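Glutathione S-transferase (PDB 3NIV) probably catalyses the glutathione-dependent isomerisation of maleylacetoacetate to fumarylacetoacetate and the transfer of glutathione to other substrates. Local coordinates at residues Ser11-Val17 with Leu55-Leu59. Sequence-based numbering, arbitrary orientation.
Sequences STACYRV and LVPSL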
ATOM      1  N   SER A  11       9.382  14.470  -0.781  1.00 32.27           N
ATOM      2  CA  SER A  11       8.545  13.291  -0.884  1.00 28.46           C
ATOM      3  C   SER A  11       8.566  12.442   0.383  1.00 27.33           C
ATOM      4  O   SER A  11       9.626  12.033   0.838  1.00 27.77           O
ATOM      5  CB  SER A  11       8.985  12.440  -2.064  1.00 28.42           C
ATOM      6  OG  SER A  11       8.394  11.172  -1.975  1.00 24.48           O
ATOM      7  N   THR A  12       7.387  12.168   0.932  1.00 26.85           N
ATOM      8  CA  THR A  12       7.235  11.236   2.049  1.00 26.56           C
ATOM      9  C   THR A  12       7.714   9.834   1.673  1.00 29.21           C
ATOM     10  O   THR A  12       8.505   9.227   2.382  1.00 29.70           O
ATOM     11  CB  THR A  12       5.769  11.136   2.463  1.00 27.33           C
ATOM     12  OG1 THR A  12       5.262  12.446   2.739  1.00 32.48           O
ATOM     13  CG2 THR A  12       5.606  10.256   3.687  1.00 30.20           C
ATOM     14  N   ALA A  13       7.219   9.317   0.556  1.00 27.00           N
ATOM     15  CA  ALA A  13       7.660   8.027   0.060  1.00 25.70           C
ATOM     16  C   ALA A  13       9.181   7.972   0.060  1.00 28.99           C
ATOM     17  O   ALA A  13       9.770   6.993   0.524  1.00 29.92           O
ATOM     18  CB  ALA A  13       7.116   7.786  -1.342  1.00 24.96           C
ATOM     19  N   CYS A  14       9.815   9.030  -0.445  1.00 26.59           N
ATOM     20  CA  CYS A  14      11.276   9.075  -0.529  1.00 28.61           C
ATOM     21  C   CYS A  14      11.936   9.100   0.841  1.00 29.06           C
ATOM     22  O   CYS A  14      13.050   8.620   1.020  1.00 29.35           O
ATOM     23  CB  CYS A  14      11.741  10.289  -1.326  1.00 30.96           C
ATOM     24  SG  CYS A  14      11.599  10.124  -3.113  1.00 35.45           S
ATOM     25  N   TYR A  15      11.248   9.689   1.804  1.00 29.42           N
ATOM     26  CA  TYR A  15      11.751   9.754   3.173  1.00 29.55           C
ATOM     27  C   TYR A  15      11.828   8.327   3.734  1.00 26.93           C
ATOM     28  O   TYR A  15      12.851   7.916   4.268  1.00 28.29           O
ATOM     29  CB  TYR A  15      10.831  10.676   3.985  1.00 27.59           C
ATOM     30  CG  TYR A  15      11.312  11.124   5.354  1.00 31.73           C
ATOM     31  CD1 TYR A  15      12.610  10.884   5.794  1.00 27.58           C
ATOM     32  CD2 TYR A  15      10.456  11.820   6.198  1.00 29.24           C
ATOM     33  CE1 TYR A  15      13.020  11.302   7.037  1.00 27.55           C
ATOM     34  CE2 TYR A  15      10.860  12.238   7.434  1.00 33.08           C
ATOM     35  CZ  TYR A  15      12.144  11.985   7.855  1.00 30.30           C
ATOM     36  OH  TYR A  15      12.517  12.426   9.106  1.00 29.11           O
ATOM     37  N   ARG A  16      10.765   7.551   3.562  1.00 28.75           N
ATOM     38  CA  ARG A  16      10.787   6.140   3.965  1.00 30.03           C
ATOM     39  C   ARG A  16      11.992   5.408   3.403  1.00 29.08           C
ATOM     40  O   ARG A  16      12.743   4.760   4.132  1.00 29.29           O
ATOM     41  CB  ARG A  16       9.558   5.412   3.445  1.00 28.13           C
ATOM     42  CG  ARG A  16       8.263   6.013   3.845  1.00 27.68           C
ATOM     43  CD  ARG A  16       7.167   5.428   2.987  1.00 24.42           C
ATOM     44  NE  ARG A  16       5.920   6.121   3.258  1.00 29.46           N
ATOM     45  CZ  ARG A  16       4.818   5.954   2.550  1.00 26.40           C
ATOM     46  NH1 ARG A  16       4.830   5.111   1.531  1.00 25.69           N
ATOM     47  NH2 ARG A  16       3.718   6.627   2.865  1.00 24.75           N
ATOM     48  N   VAL A  17      12.151   5.480   2.089  1.00 26.24           N
ATOM     49  CA  VAL A  17      13.267   4.810   1.461  1.00 27.04           C
ATOM     50  C   VAL A  17      14.586   5.262   2.062  1.00 26.86           C
ATOM     51  O   VAL A  17      15.429   4.441   2.378  1.00 31.18           O
ATOM     52  CB  VAL A  17      13.286   5.014  -0.050  1.00 26.56           C
ATOM     53  CG1 VAL A  17      14.451   4.251  -0.655  1.00 26.59           C
ATOM     54  CG2 VAL A  17      11.983   4.533  -0.653  1.00 28.06           C
ATOM     55  N   LEU A  55       9.611   8.674 -11.830  1.00 37.67           N
ATOM     56  CA  LEU A  55       9.015   8.134 -10.614  1.00 37.53           C
ATOM     57  C   LEU A  55       9.940   8.247  -9.408  1.00 36.28           C
ATOM     58  O   LEU A  55      11.092   7.806  -9.442  1.00 33.78           O
ATOM     59  CB  LEU A  55       8.586   6.681 -10.819  1.00 38.20           C
ATOM     60  CG  LEU A  55       7.333   6.545 -11.689  1.00 45.29           C
ATOM     61  CD1 LEU A  55       6.867   5.096 -11.774  1.00 44.96           C
ATOM     62  CD2 LEU A  55       6.223   7.455 -11.160  1.00 41.61           C
ATOM     63  N   VAL A  56       9.424   8.858  -8.347  1.00 32.89           N
ATOM     64  CA  VAL A  56      10.143   8.931  -7.087  1.00 31.64           C
ATOM     65  C   VAL A  56       9.254   8.386  -5.980  1.00 31.66           C
ATOM     66  O   VAL A  56       8.058   8.670  -5.938  1.00 31.67           O
ATOM     67  CB  VAL A  56      10.585  10.383  -6.746  1.00 39.03           C
ATOM     68  CG1 VAL A  56      11.744  10.815  -7.630  1.00 37.68           C
ATOM     69  CG2 VAL A  56       9.404  11.359  -6.861  1.00 33.76           C
ATOM     70  N   PRO A  57       9.832   7.570  -5.095  1.00 31.37           N
ATOM     71  CA  PRO A  57      11.214   7.125  -5.267  1.00 32.78           C
ATOM     72  C   PRO A  57      11.297   6.036  -6.320  1.00 31.36           C
ATOM     73  O   PRO A  57      10.311   5.374  -6.624  1.00 33.00           O
ATOM     74  CB  PRO A  57      11.562   6.550  -3.890  1.00 31.59           C
ATOM     75  CG  PRO A  57      10.236   6.169  -3.309  1.00 31.22           C
ATOM     76  CD  PRO A  57       9.337   7.285  -3.741  1.00 33.35           C
ATOM     77  N   SER A  58      12.471   5.877  -6.897  1.00 32.74           N
ATOM     78  CA  SER A  58      12.729   4.750  -7.764  1.00 34.06           C
ATOM     79  C   SER A  58      14.188   4.369  -7.622  1.00 36.97           C
ATOM     80  O   SER A  58      15.059   5.221  -7.445  1.00 39.97           O
ATOM     81  CB  SER A  58      12.389   5.071  -9.217  1.00 38.99           C
ATOM     82  OG  SER A  58      13.298   6.012  -9.759  1.00 44.08           O
ATOM     83  N   LEU A  59      14.441   3.074  -7.675  1.00 36.02           N
ATOM     84  CA  LEU A  59      15.769   2.542  -7.480  1.00 38.04           C
ATOM     85  C   LEU A  59      16.297   2.028  -8.814  1.00 40.79           C
ATOM     86  O   LEU A  59      15.597   1.315  -9.530  1.00 40.45           O
ATOM     87  CB  LEU A  59      15.678   1.407  -6.474  1.00 37.23           C
ATOM     88  CG  LEU A  59      16.861   1.091  -5.583  1.00 37.87           C
ATOM     89  CD1 LEU A  59      17.355   2.349  -4.893  1.00 38.36           C
ATOM     90  CD2 LEU A  59      16.409   0.046  -4.572  1.00 34.51           C
TER
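Pro57 and the first turns of helix 12-23 illustrate how a single proline ring, set against a helix by a cis peptide bond, can carry almost an entire contact. Followed round from CB, the ring carbons share out three helix residues, with Cys14 and Val17 each met by two of them. Pro57 CB lies between two helix residues, 3.7 Å from Cys14 SG and 3.8 Å from Val17 CG2. The next atom, Pro57 CG, comes closest to the same methyl, Val17 CG2, at 3.6 Å, the two side chains meeting at a slant. At the far side of the ring, Pro57 CD presses on Ala13 CB at 3.3 Å, tighter than usual for two carbons, while the sulfur of Cys14 touches CD as well as CB. Ala13, Cys14 and Val17 thus form one apolar patch on the helix, about one turn long. Cys14 SG is brought to the ring by a chi1 of -78°, which sets the sulfur beside its own backbone N; from there it also reaches Val56 CB at 3.8 Å.

Each segment also holds itself in shape: Ser11 is the N-cap, its OG accepting from Cys14 N at 3.0 Å with a nearly straight N-H, and Ser58 OG donates to Leu55 O at 2.9 Å, a bond that spans the cis peptide before Pro57. Ser69 of helix 69-79 also touches Ala13, Val17 and Pro57, while from strand 5-7 Asp7 meets Cys14 and Leu5 meets Val17. A cis-proline just ahead of the antiparallel strand 58-61, facing the N-terminal turn of the first helix, is a hallmark of the thioredoxin fold, consistent with the thioredoxin-like N-terminal domain, which in glutathione transferases provides most of the glutathione site.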